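Local structure of cytochrome P450 (Picrophilus torridus, 2RFB) at residues F77-S82 with A305-N310; M118-L123 with N141-S146; E150-D155 with D176-Y181. The protein binds heme and probably acts as a monooxygenase, inserting one oxygen atom of O2 into its substrate. All coordinates share one frame; numbering follows the deposited sequence.

Interaction 1: F77-S82 with A305-N310; sequences FIEETS and ASIALN
I78, E79 and S82 meet I307 where helix 75-86 passes helix 298-315, the two short axes coming within 10.0 Å of each other at a crossing angle of -39°. The helices run in the same general sense, and the backbones draw closest where the CA of E79 lies 6.6 Å from the CA of I307. This pair illustrates how one branched side chain can carry half of an interface: I307 contributes about half of the 185 Å² buried. Its two arms divide the work. CD1 reaches the CG2 methyl of I78 at 3.7 Å, the two isoleucines meeting roughly at right angles, while CG2 of I307 lies against CB of S82 at 3.8 Å. With CG2 anti to the backbone N and CG1 beside it (chi1 -79°), I307 spreads its branches along the axis of the opposing helix. Between them lies E79, whose CA is 4.2 Å from I307 CG2 and whose CG approaches I307 CG1; here only the aliphatic part of the glutamate takes part. I78 also touches L300 and L303 of the same partner helix, so the apolar seam extends beyond these turns. An alanine in place of I307 would remove both arms and would probably leave a gap between the helices, with I78 CG2 and S82 CB without their apolar mate. The one buried hydroxyl in the seam, OG of S82, is accounted for by a hydrogen bond to OH of Y98. By their order along the chain these helices probably correspond to D and L of the P450 core bundle. Since the join itself is purely van der Waals, it implies cohesion by shape and by exclusion of water, with the polar demands met off to the side.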
loop_
_atom_site.group_PDB
_atom_site.type_symbol
_atom_site.label_atom_id
_atom_site.label_comp_id
_atom_site.label_asym_id
_atom_site.label_seq_id
_atom_site.Cartn_x
_atom_site.Cartn_y
_atom_site.Cartn_z
ATOM N N PHE A 77 -6.484 -0.615 -19.385
ATOM C CA PHE A 77 -7.322 -1.380 -18.494
ATOM C C PHE A 77 -7.730 -0.599 -17.229
ATOM O O PHE A 77 -8.895 -0.686 -16.799
ATOM C CB PHE A 77 -6.693 -2.725 -18.140
ATOM C CG PHE A 77 -7.512 -3.525 -17.164
ATOM C CD1 PHE A 77 -8.669 -4.187 -17.577
ATOM C CD2 PHE A 77 -7.164 -3.590 -15.838
ATOM C CE1 PHE A 77 -9.467 -4.923 -16.667
ATOM C CE2 PHE A 77 -7.965 -4.322 -14.927
ATOM C CZ PHE A 77 -9.103 -4.989 -15.352
ATOM N N ILE A 78 -6.809 0.170 -16.647
ATOM C CA ILE A 78 -7.131 0.928 -15.433
ATOM C C ILE A 78 -8.072 2.091 -15.744
ATOM O O ILE A 78 -9.042 2.325 -15.018
ATOM C CB ILE A 78 -5.867 1.359 -14.644
ATOM C CG1 ILE A 78 -5.056 0.151 -14.186
ATOM C CG2 ILE A 78 -6.218 2.208 -13.442
ATOM C CD1 ILE A 78 -3.662 0.521 -13.959
ATOM N N GLU A 79 -7.824 2.785 -16.843
ATOM C CA GLU A 79 -8.748 3.792 -17.359
ATOM C C GLU A 79 -10.146 3.234 -17.607
ATOM O O GLU A 79 -11.123 3.808 -17.154
ATOM C CB GLU A 79 -8.229 4.350 -18.679
ATOM C CG GLU A 79 -7.485 5.647 -18.593
ATOM C CD GLU A 79 -6.536 5.862 -19.784
ATOM O OE1 GLU A 79 -6.901 5.595 -20.966
ATOM O OE2 GLU A 79 -5.402 6.305 -19.530
ATOM N N GLU A 80 -10.239 2.139 -18.362
ATOM C CA GLU A 80 -11.519 1.454 -18.578
ATOM C C GLU A 80 -12.171 1.146 -17.232
ATOM O O GLU A 80 -13.306 1.524 -16.996
ATOM C CB GLU A 80 -11.358 0.147 -19.400
ATOM C CG GLU A 80 -12.652 -0.750 -19.426
ATOM C CD GLU A 80 -12.439 -2.194 -19.960
ATOM O OE1 GLU A 80 -13.120 -2.539 -20.959
ATOM O OE2 GLU A 80 -11.616 -2.977 -19.390
ATOM N N THR A 81 -11.445 0.488 -16.336
ATOM C CA THR A 81 -12.037 0.133 -15.058
ATOM C C THR A 81 -12.502 1.362 -14.258
ATOM O O THR A 81 -13.648 1.426 -13.751
ATOM C CB THR A 81 -11.074 -0.700 -14.228
ATOM O OG1 THR A 81 -10.705 -1.840 -14.995
ATOM C CG2 THR A 81 -11.730 -1.150 -12.965
ATOM N N SER A 82 -11.616 2.341 -14.154
ATOM C CA SER A 82 -11.911 3.489 -13.330
ATOM C C SER A 82 -13.146 4.171 -13.879
ATOM O O SER A 82 -14.028 4.590 -13.112
ATOM C CB SER A 82 -10.711 4.418 -13.265
ATOM O OG SER A 82 -11.084 5.655 -12.726
ATOM N N ALA A 305 -3.589 5.959 -8.687
ATOM C CA ALA A 305 -4.004 7.200 -8.054
ATOM C C ALA A 305 -4.121 8.295 -9.119
ATOM O O ALA A 305 -5.124 9.070 -9.173
ATOM C CB ALA A 305 -2.991 7.609 -6.989
ATOM N N SER A 306 -3.136 8.324 -10.001
ATOM C CA SER A 306 -3.124 9.356 -11.030
ATOM C C SER A 306 -4.395 9.320 -11.919
ATOM O O SER A 306 -4.964 10.380 -12.288
ATOM C CB SER A 306 -1.900 9.183 -11.885
ATOM O OG SER A 306 -2.093 9.861 -13.094
ATOM N N ILE A 307 -4.850 8.112 -12.267
ATOM C CA ILE A 307 -6.019 8.017 -13.123
ATOM C C ILE A 307 -7.239 8.322 -12.245
ATOM O O ILE A 307 -8.178 8.986 -12.714
ATOM C CB ILE A 307 -6.092 6.609 -13.801
ATOM C CG1 ILE A 307 -5.152 6.505 -14.990
ATOM C CG2 ILE A 307 -7.516 6.186 -14.160
ATOM C CD1 ILE A 307 -4.574 5.062 -15.152
ATOM N N ALA A 308 -7.221 7.834 -10.992
ATOM C CA ALA A 308 -8.330 8.086 -10.057
ATOM C C ALA A 308 -8.547 9.575 -9.864
ATOM O O ALA A 308 -9.649 10.066 -10.005
ATOM C CB ALA A 308 -8.107 7.390 -8.695
ATOM N N LEU A 309 -7.473 10.297 -9.566
ATOM C CA LEU A 309 -7.528 11.761 -9.531
ATOM C C LEU A 309 -8.109 12.343 -10.814
ATOM O O LEU A 309 -9.103 13.083 -10.781
ATOM C CB LEU A 309 -6.134 12.327 -9.322
ATOM C CG LEU A 309 -6.034 13.828 -9.062
ATOM C CD1 LEU A 309 -6.650 14.256 -7.666
ATOM C CD2 LEU A 309 -4.558 14.128 -9.130
ATOM N N ASN A 310 -7.535 12.007 -11.950
ATOM C CA ASN A 310 -8.090 12.553 -13.141
ATOM C C ASN A 310 -9.610 12.285 -13.290
ATOM O O ASN A 310 -10.417 13.206 -13.552
ATOM C CB ASN A 310 -7.325 12.072 -14.367
ATOM C CG ASN A 310 -7.619 12.903 -15.568
ATOM O OD1 ASN A 310 -7.590 12.421 -16.682
ATOM N ND2 ASN A 310 -7.933 14.160 -15.349
#

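Interaction 2: M118-L123 with N141-S146; sequences MPLFKL and NNRMVS
L120 and F121 face R143 and M144 where helices 118-129 and 136-153 cross at -128°, 9.7 Å apart at the closest point of their short axes. The example is one of a leucine and a methionine interlocking across such a crossing. CD2 of L120 is pushed up to the opposite backbone, 3.8 Å from CA of M144 and 3.9 Å from the carbonyl carbon of R143, and CB of R143 lies just beyond. The same methyl meets SD of M144 at 3.8 Å. M144 starts with CG anti to its own N (chi1 -167°), then bends at chi2 and chi3; the sulfur is thereby brought against the first helix, 3.9 Å from CA of F121. The terminal CE ends at the edge of the F121 ring, near the ring plane. L120 thus reaches across as M144 reaches back, and the flexible thioether follows the contour between leucine and phenylalanine. R143 is different in kind: its chain runs extended from CG to NE along the exposed border, and only its CB comes near L120 CD2. On the inner side F121 rests on S108 and L111 of helix 101-111 and on I113. Judged by order along the chain, the two helices probably correspond to the F and G helices of the cytochrome P450 fold, a pair that in P450s typically lies over the substrate pocket.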
loop_
_atom_site.group_PDB
_atom_site.type_symbol
_atom_site.label_atom_id
_atom_site.label_comp_id
_atom_site.label_asym_id
_atom_site.label_seq_id
_atom_site.Cartn_x
_atom_site.Cartn_y
_atom_site.Cartn_z
ATOM N N MET A 118 -13.889 -14.033 -10.957
ATOM C CA MET A 118 -13.876 -12.673 -10.473
ATOM C C MET A 118 -14.813 -12.460 -9.277
ATOM O O MET A 118 -14.371 -11.909 -8.272
ATOM C CB MET A 118 -14.170 -11.719 -11.631
ATOM C CG MET A 118 -13.322 -10.460 -11.690
ATOM S SD MET A 118 -11.659 -10.634 -11.003
ATOM C CE MET A 118 -10.847 -11.385 -12.400
ATOM N N PRO A 119 -16.087 -12.894 -9.358
ATOM C CA PRO A 119 -16.930 -12.687 -8.159
ATOM C C PRO A 119 -16.360 -13.300 -6.860
ATOM O O PRO A 119 -16.375 -12.643 -5.805
ATOM C CB PRO A 119 -18.291 -13.325 -8.542
ATOM C CG PRO A 119 -18.293 -13.403 -10.037
ATOM C CD PRO A 119 -16.849 -13.529 -10.466
ATOM N N LEU A 120 -15.847 -14.518 -6.934
ATOM C CA LEU A 120 -15.326 -15.187 -5.762
ATOM C C LEU A 120 -14.008 -14.554 -5.311
ATOM O O LEU A 120 -13.785 -14.358 -4.102
ATOM C CB LEU A 120 -15.142 -16.669 -6.036
ATOM C CG LEU A 120 -14.465 -17.469 -4.931
ATOM C CD1 LEU A 120 -15.395 -17.573 -3.724
ATOM C CD2 LEU A 120 -14.056 -18.849 -5.446
ATOM N N PHE A 121 -13.149 -14.213 -6.275
ATOM C CA PHE A 121 -11.917 -13.516 -5.937
ATOM C C PHE A 121 -12.176 -12.221 -5.157
ATOM O O PHE A 121 -11.476 -11.911 -4.211
ATOM C CB PHE A 121 -11.041 -13.269 -7.174
ATOM C CG PHE A 121 -9.775 -12.510 -6.877
ATOM C CD1 PHE A 121 -8.672 -13.165 -6.360
ATOM C CD2 PHE A 121 -9.695 -11.142 -7.127
ATOM C CE1 PHE A 121 -7.479 -12.485 -6.072
ATOM C CE2 PHE A 121 -8.512 -10.444 -6.860
ATOM C CZ PHE A 121 -7.402 -11.115 -6.330
ATOM N N LYS A 122 -13.203 -11.491 -5.542
ATOM C CA LYS A 122 -13.503 -10.241 -4.858
ATOM C C LYS A 122 -14.027 -10.489 -3.429
ATOM O O LYS A 122 -13.668 -9.763 -2.498
ATOM C CB LYS A 122 -14.504 -9.411 -5.672
ATOM C CG LYS A 122 -13.975 -8.816 -6.996
ATOM C CD LYS A 122 -15.203 -8.641 -7.930
ATOM C CE LYS A 122 -15.040 -7.608 -9.074
ATOM N NZ LYS A 122 -16.416 -7.220 -9.659
ATOM N N LEU A 123 -14.844 -11.516 -3.241
ATOM C CA LEU A 123 -15.300 -11.877 -1.897
ATOM C C LEU A 123 -14.098 -12.305 -1.035
ATOM O O LEU A 123 -13.868 -11.771 0.047
ATOM C CB LEU A 123 -16.366 -12.966 -1.972
ATOM C CG LEU A 123 -17.372 -13.122 -0.828
ATOM C CD1 LEU A 123 -18.305 -11.923 -0.694
ATOM C CD2 LEU A 123 -18.197 -14.394 -1.049
ATOM N N ASN A 141 -12.650 -18.899 1.721
ATOM C CA ASN A 141 -11.236 -19.194 1.615
ATOM C C ASN A 141 -11.007 -20.598 1.035
ATOM O O ASN A 141 -10.038 -20.823 0.312
ATOM C CB ASN A 141 -10.591 -19.105 2.983
ATOM C CG ASN A 141 -9.081 -19.097 2.927
ATOM O OD1 ASN A 141 -8.444 -19.970 3.467
ATOM N ND2 ASN A 141 -8.503 -18.088 2.300
ATOM N N ASN A 142 -11.870 -21.546 1.359
ATOM C CA ASN A 142 -11.589 -22.890 0.929
ATOM C C ASN A 142 -11.923 -22.988 -0.534
ATOM O O ASN A 142 -11.236 -23.666 -1.293
ATOM C CB ASN A 142 -12.375 -23.923 1.734
ATOM C CG ASN A 142 -11.697 -24.296 3.023
ATOM O OD1 ASN A 142 -12.331 -24.793 3.943
ATOM N ND2 ASN A 142 -10.406 -24.093 3.093
ATOM N N ARG A 143 -12.991 -22.290 -0.915
ATOM C CA ARG A 143 -13.409 -22.207 -2.281
ATOM C C ARG A 143 -12.374 -21.480 -3.124
ATOM O O ARG A 143 -12.022 -21.984 -4.184
ATOM C CB ARG A 143 -14.757 -21.534 -2.384
ATOM C CG ARG A 143 -15.753 -22.356 -3.207
ATOM C CD ARG A 143 -17.134 -21.795 -3.126
ATOM N NE ARG A 143 -18.005 -22.494 -4.053
ATOM C CZ ARG A 143 -18.353 -22.054 -5.260
ATOM N NH1 ARG A 143 -17.911 -20.891 -5.727
ATOM N NH2 ARG A 143 -19.152 -22.802 -6.007
ATOM N N MET A 144 -11.857 -20.341 -2.668
ATOM C CA MET A 144 -10.901 -19.608 -3.480
ATOM C C MET A 144 -9.586 -20.360 -3.687
ATOM O O MET A 144 -9.021 -20.330 -4.771
ATOM C CB MET A 144 -10.604 -18.233 -2.890
ATOM C CG MET A 144 -9.838 -17.271 -3.864
ATOM S SD MET A 144 -10.657 -17.161 -5.494
ATOM C CE MET A 144 -9.250 -17.406 -6.566
ATOM N N VAL A 145 -9.108 -21.023 -2.636
ATOM C CA VAL A 145 -7.836 -21.728 -2.636
ATOM C C VAL A 145 -7.960 -22.904 -3.575
ATOM O O VAL A 145 -7.085 -23.202 -4.368
ATOM C CB VAL A 145 -7.461 -22.161 -1.184
ATOM C CG1 VAL A 145 -6.487 -23.302 -1.137
ATOM C CG2 VAL A 145 -6.912 -20.987 -0.437
ATOM N N SER A 146 -9.077 -23.578 -3.494
ATOM C CA SER A 146 -9.375 -24.580 -4.483
ATOM C C SER A 146 -9.233 -24.035 -5.933
ATOM O O SER A 146 -8.470 -24.586 -6.712
ATOM C CB SER A 146 -10.732 -25.168 -4.220
ATOM O OG SER A 146 -10.930 -26.222 -5.130
#

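Interaction 3: E150-D155 with D176-Y181; sequences EIFKSD and DEKIKY
The ring of F152 meets the first turns of helix 175-206 chiefly through CZ, which lies 3.6 Å from CB of K178. CD of the same lysine passes over one face of the ring, and CD1 of I179 comes in obliquely, 4.2 Å from CE1 of F152. Even at their nearest, the CA atoms of F152 and K178 stay 9.1 Å apart, so the phenylalanine spans the distance between the two backbones. The lysine gives only its aliphatic part: beyond CG the chain is extended and leads away, delivering NZ to the carbonyl O of L173 in a hydrogen bond. By order along the chain this probably joins the end of the P450 G helix to the start of the long central helix of the fold, and I160 of the intervening helix 159-164 also touches F152, as do M175 and I182. Behind the ring, the turn after F152 is tied back by OG of S154, which donates to O of I151 at 2.9 Å, in the carbonyl plane and on a lone pair. Helix 175-206 is itself placed against helix 52-66 by Y181, whose OH bonds to S62 and to O of F58.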
loop_
_atom_site.group_PDB
_atom_site.type_symbol
_atom_site.label_atom_id
_atom_site.label_comp_id
_atom_site.label_asym_id
_atom_site.label_seq_id
_atom_site.Cartn_x
_atom_site.Cartn_y
_atom_site.Cartn_z
ATOM N N GLU A 150 -6.286 -24.771 -9.335
ATOM C CA GLU A 150 -6.615 -25.006 -10.736
ATOM C C GLU A 150 -5.922 -23.973 -11.641
ATOM O O GLU A 150 -5.371 -24.320 -12.663
ATOM C CB GLU A 150 -8.136 -25.035 -10.937
ATOM C CG GLU A 150 -8.809 -26.447 -11.115
ATOM C CD GLU A 150 -7.993 -27.658 -10.590
ATOM O OE1 GLU A 150 -7.494 -27.631 -9.432
ATOM O OE2 GLU A 150 -7.887 -28.670 -11.342
ATOM N N ILE A 151 -5.899 -22.717 -11.231
ATOM C CA ILE A 151 -5.329 -21.681 -12.064
ATOM C C ILE A 151 -3.834 -21.879 -12.216
ATOM O O ILE A 151 -3.311 -21.864 -13.337
ATOM C CB ILE A 151 -5.606 -20.310 -11.492
ATOM C CG1 ILE A 151 -7.114 -20.065 -11.501
ATOM C CG2 ILE A 151 -4.863 -19.261 -12.297
ATOM C CD1 ILE A 151 -7.578 -19.167 -10.388
ATOM N N PHE A 152 -3.159 -22.109 -11.094
ATOM C CA PHE A 152 -1.733 -22.406 -11.109
ATOM C C PHE A 152 -1.329 -23.451 -12.148
ATOM O O PHE A 152 -0.190 -23.449 -12.622
ATOM C CB PHE A 152 -1.242 -22.818 -9.724
ATOM C CG PHE A 152 -0.811 -21.664 -8.878
ATOM C CD1 PHE A 152 -1.517 -21.315 -7.740
ATOM C CD2 PHE A 152 0.292 -20.902 -9.233
ATOM C CE1 PHE A 152 -1.126 -20.250 -6.985
ATOM C CE2 PHE A 152 0.682 -19.823 -8.470
ATOM C CZ PHE A 152 -0.025 -19.499 -7.353
ATOM N N LYS A 153 -2.252 -24.335 -12.514
ATOM C CA LYS A 153 -1.896 -25.412 -13.432
ATOM C C LYS A 153 -2.326 -25.188 -14.873
ATOM O O LYS A 153 -1.792 -25.809 -15.772
ATOM C CB LYS A 153 -2.277 -26.786 -12.870
ATOM C CG LYS A 153 -1.162 -27.358 -11.953
ATOM C CD LYS A 153 -1.302 -28.877 -11.716
ATOM C CE LYS A 153 0.052 -29.569 -11.445
ATOM N NZ LYS A 153 0.774 -29.000 -10.266
ATOM N N SER A 154 -3.242 -24.257 -15.101
ATOM C CA SER A 154 -3.470 -23.738 -16.449
ATOM C C SER A 154 -2.331 -22.758 -16.752
ATOM O O SER A 154 -1.220 -22.933 -16.226
ATOM C CB SER A 154 -4.831 -23.046 -16.530
ATOM O OG SER A 154 -4.827 -21.845 -15.780
ATOM N N ASP A 155 -2.590 -21.720 -17.557
ATOM C CA ASP A 155 -1.584 -20.647 -17.782
ATOM C C ASP A 155 -2.163 -19.300 -18.235
ATOM O O ASP A 155 -3.189 -19.261 -18.927
ATOM C CB ASP A 155 -0.524 -21.105 -18.801
ATOM C CG ASP A 155 -1.132 -21.817 -20.005
ATOM O OD1 ASP A 155 -0.416 -22.621 -20.655
ATOM O OD2 ASP A 155 -2.325 -21.578 -20.294
ATOM N N ASP A 176 2.525 -23.255 -0.496
ATOM C CA ASP A 176 2.176 -22.307 0.550
ATOM C C ASP A 176 2.865 -20.960 0.317
ATOM O O ASP A 176 2.387 -19.900 0.754
ATOM C CB ASP A 176 2.507 -22.840 1.957
ATOM C CG ASP A 176 2.050 -21.872 3.072
ATOM O OD1 ASP A 176 0.828 -21.559 3.153
ATOM O OD2 ASP A 176 2.904 -21.399 3.851
ATOM N N GLU A 177 3.998 -21.003 -0.369
ATOM C CA GLU A 177 4.733 -19.797 -0.660
ATOM C C GLU A 177 4.094 -19.087 -1.820
ATOM O O GLU A 177 4.005 -17.866 -1.821
ATOM C CB GLU A 177 6.193 -20.101 -0.962
ATOM C CG GLU A 177 7.024 -20.324 0.279
ATOM C CD GLU A 177 8.283 -21.162 0.016
ATOM O OE1 GLU A 177 8.403 -21.800 -1.077
ATOM O OE2 GLU A 177 9.147 -21.182 0.920
ATOM N N LYS A 178 3.613 -19.852 -2.799
ATOM C CA LYS A 178 2.939 -19.246 -3.916
ATOM C C LYS A 178 1.659 -18.538 -3.447
ATOM O O LYS A 178 1.401 -17.404 -3.864
ATOM C CB LYS A 178 2.662 -20.276 -5.023
ATOM C CG LYS A 178 3.886 -20.784 -5.799
ATOM C CD LYS A 178 3.590 -22.156 -6.466
ATOM C CE LYS A 178 4.832 -22.733 -7.104
ATOM N NZ LYS A 178 4.867 -24.242 -7.144
ATOM N N ILE A 179 0.856 -19.181 -2.587
ATOM C CA ILE A 179 -0.386 -18.546 -2.123
ATOM C C ILE A 179 -0.066 -17.294 -1.321
ATOM O O ILE A 179 -0.639 -16.206 -1.574
ATOM C CB ILE A 179 -1.242 -19.447 -1.238
ATOM C CG1 ILE A 179 -1.411 -20.855 -1.838
ATOM C CG2 ILE A 179 -2.593 -18.762 -0.899
ATOM C CD1 ILE A 179 -2.321 -20.965 -3.024
ATOM N N LYS A 180 0.864 -17.434 -0.372
ATOM C CA LYS A 180 1.183 -16.317 0.496
ATOM C C LYS A 180 1.716 -15.144 -0.331
ATOM O O LYS A 180 1.400 -13.981 -0.026
ATOM C CB LYS A 180 2.169 -16.701 1.605
ATOM C CG LYS A 180 1.675 -17.749 2.602
ATOM C CD LYS A 180 0.329 -17.404 3.256
ATOM C CE LYS A 180 -0.109 -18.486 4.273
ATOM N NZ LYS A 180 1.067 -19.259 4.820
ATOM N N TYR A 181 2.466 -15.444 -1.393
ATOM C CA TYR A 181 3.038 -14.410 -2.289
ATOM C C TYR A 181 1.920 -13.569 -2.876
ATOM O O TYR A 181 1.934 -12.346 -2.789
ATOM C CB TYR A 181 3.859 -15.063 -3.444
ATOM C CG TYR A 181 4.940 -14.188 -4.091
ATOM C CD1 TYR A 181 6.309 -14.496 -3.943
ATOM C CD2 TYR A 181 4.600 -13.090 -4.876
ATOM C CE1 TYR A 181 7.291 -13.711 -4.545
ATOM C CE2 TYR A 181 5.593 -12.288 -5.497
ATOM C CZ TYR A 181 6.921 -12.602 -5.320
ATOM O OH TYR A 181 7.874 -11.822 -5.930
#

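The three contacts show how a mostly helical fold is joined at several scales. Interactions 2 and 3 come in series along the chain, share helix 136-153 and have centres 13 Å apart; one fastens that helix to the helix before it, the other fastens its far end to helix 175-206. Both are nested inside the much larger loop closed by interaction 1, which brings together helices 75-86 and 298-315 across 223 residues. Interaction 1 lies 25 Å from interaction 2 and 28 Å from interaction 3, centre to centre, without touching either. Along the chain, contacts between near neighbours thus fall within the span of one long-range contact of the P450 core.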